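Local coordinates for protein high choriolytic enzyme 1 (Oryzias latipes, PDB 3VTG) that is a zinc metalloprotease of the astacin family that breaks down the inner layer of the fish egg envelope at hatching, at residues M185-W188 with D189-I193. Residues are numbered along the deposited sequence; the frame is centred on the assembly and turned at random.
Sequences MSRW and DITRI
A capping box opens the C-terminal helix 187-196 of this astacin-family protease, with Ser-186 at the N-cap and Asp-189 three residues on, each side chain receiving the other's backbone N-H. Ser-186 OG accepts from Asp-189 N at 3.0 Å. A chi1 of 76° tucks OG in over its own backbone, facing the first helical turn. In return Asp-189 OD2 takes Ser-186 N at 2.9 Å, a nearly straight bond (168°) that arrives on the anti side of the carboxylate, 29° out of its plane. Ile-190 N to Ser-186 O, 3.0 Å, begins the regular helical bonding. The box is also anchored outward in the same chain: OD1 of Asp-189 bonds Ser-151 OG, OD2 also accepts from Ile-152 N, and Ser-186 OG bonds Asp-148. Without the carboxylate, as with an alanine here, Ser-186 N and Ile-152 N would probably lose the acceptor they share, and Ser-151 OG its partner.

Just before the cap, Met-185 lays SD across the end of Ile-190, 3.8 Å from CD1, and at 3.9 Å from Ile-193 CD1. Met-185 crosses each isoleucine at about a right angle, and Met-185 and Ile-193 also touch helix 94-105, which carries zinc ligands His-99 and His-103. On another side of the turn, Trp-188 CE3 lies 3.9 Å from Thr-191 CB, while Arg-187 CZ lies over the rim of one face of the Trp-188 indole. A water accepts from Arg-187 NH1 and donates to Thr-191 OG1 at 2.8 Å, tying the two side-by-side chains together.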
loop_
_atom_site.group_PDB
_atom_site.type_symbol
_atom_site.label_atom_id
_atom_site.label_comp_id
_atom_site.label_asym_id
_atom_site.label_seq_id
_atom_site.Cartn_x
_atom_site.Cartn_y
_atom_site.Cartn_z
ATOM N N MET A 185 -6.843 -5.680 -5.301
ATOM C CA MET A 185 -7.183 -5.509 -3.898
ATOM C C MET A 185 -8.104 -6.609 -3.398
ATOM O O MET A 185 -9.040 -7.022 -4.090
ATOM C CB MET A 185 -7.777 -4.126 -3.657
ATOM C CG MET A 185 -6.717 -3.043 -3.721
ATOM S SD MET A 185 -7.347 -1.391 -3.411
ATOM C CE MET A 185 -7.976 -0.952 -5.031
ATOM N N SER A 186 -7.802 -7.106 -2.203
ATOM C CA SER A 186 -8.621 -8.124 -1.564
ATOM C C SER A 186 -9.881 -7.504 -0.969
ATOM O O SER A 186 -9.994 -6.280 -0.847
ATOM C CB SER A 186 -7.828 -8.826 -0.460
ATOM O OG SER A 186 -7.724 -8.001 0.687
ATOM N N ARG A 187 -10.820 -8.358 -0.581
ATOM C CA ARG A 187 -12.031 -7.904 0.085
ATOM C C ARG A 187 -11.699 -7.055 1.313
ATOM O O ARG A 187 -12.268 -5.978 1.500
ATOM C CB ARG A 187 -12.908 -9.096 0.463
ATOM C CG ARG A 187 -14.303 -8.719 0.929
ATOM C CD ARG A 187 -14.441 -8.799 2.432
ATOM N NE ARG A 187 -14.266 -10.163 2.921
ATOM C CZ ARG A 187 -14.855 -10.647 4.008
ATOM N NH1 ARG A 187 -15.668 -9.879 4.717
ATOM N NH2 ARG A 187 -14.629 -11.896 4.384
ATOM N N TRP A 188 -10.768 -7.530 2.140
ATOM C CA TRP A 188 -10.371 -6.771 3.322
ATOM C C TRP A 188 -9.631 -5.501 3.002
ATOM O O TRP A 188 -9.820 -4.508 3.695
ATOM C CB TRP A 188 -9.621 -7.635 4.333
ATOM C CG TRP A 188 -10.518 -8.642 5.006
ATOM C CD1 TRP A 188 -10.427 -10.027 4.952
ATOM C CD2 TRP A 188 -11.695 -8.371 5.849
ATOM N NE1 TRP A 188 -11.427 -10.615 5.684
ATOM C CE2 TRP A 188 -12.224 -9.680 6.246
ATOM C CE3 TRP A 188 -12.338 -7.218 6.301
ATOM C CZ2 TRP A 188 -13.344 -9.806 7.063
ATOM C CZ3 TRP A 188 -13.463 -7.359 7.125
ATOM C CH2 TRP A 188 -13.951 -8.623 7.495
ATOM N N ASP A 189 -8.815 -5.500 1.943
ATOM C CA ASP A 189 -8.172 -4.257 1.483
ATOM C C ASP A 189 -9.225 -3.176 1.217
ATOM O O ASP A 189 -9.093 -2.047 1.688
ATOM C CB ASP A 189 -7.352 -4.477 0.205
ATOM C CG ASP A 189 -6.090 -5.307 0.423
ATOM O OD1 ASP A 189 -5.482 -5.248 1.519
ATOM O OD2 ASP A 189 -5.697 -6.001 -0.539
ATOM N N ILE A 190 -10.263 -3.541 0.461
ATOM C CA ILE A 190 -11.346 -2.619 0.107
ATOM C C ILE A 190 -12.139 -2.187 1.345
ATOM O O ILE A 190 -12.414 -0.999 1.533
ATOM C CB ILE A 190 -12.261 -3.235 -0.983
ATOM C CG1 ILE A 190 -11.504 -3.372 -2.317
ATOM C CG2 ILE A 190 -13.554 -2.440 -1.157
ATOM C CD1 ILE A 190 -11.075 -2.064 -2.955
ATOM N N THR A 191 -12.478 -3.156 2.194
ATOM C CA THR A 191 -13.225 -2.883 3.420
ATOM C C THR A 191 -12.467 -1.895 4.311
ATOM O O THR A 191 -13.055 -0.950 4.844
ATOM C CB THR A 191 -13.541 -4.188 4.184
ATOM O OG1 THR A 191 -14.343 -5.039 3.355
ATOM C CG2 THR A 191 -14.295 -3.901 5.483
ATOM N N ARG A 192 -11.158 -2.102 4.449
ATOM C CA ARG A 192 -10.318 -1.235 5.274
ATOM C C ARG A 192 -10.327 0.220 4.810
ATOM O O ARG A 192 -10.432 1.129 5.631
ATOM C CB ARG A 192 -8.885 -1.760 5.324
ATOM C CG ARG A 192 -8.718 -3.010 6.166
ATOM C CD ARG A 192 -7.427 -3.706 5.795
ATOM N NE ARG A 192 -7.279 -4.977 6.493
ATOM C CZ ARG A 192 -6.275 -5.825 6.296
ATOM N NH1 ARG A 192 -5.330 -5.555 5.405
ATOM N NH2 ARG A 192 -6.226 -6.954 6.987
ATOM N N ILE A 193 -10.219 0.432 3.498
ATOM C CA ILE A 193 -10.317 1.774 2.924
ATOM C C ILE A 193 -11.655 2.408 3.312
ATOM O O ILE A 193 -11.699 3.546 3.786
ATOM C CB ILE A 193 -10.163 1.750 1.387
ATOM C CG1 ILE A 193 -8.750 1.293 0.989
ATOM C CG2 ILE A 193 -10.488 3.117 0.790
ATOM C CD1 ILE A 193 -8.616 0.859 -0.460
HETATM O O HOH W 1 -16.102 -6.950 4.428
#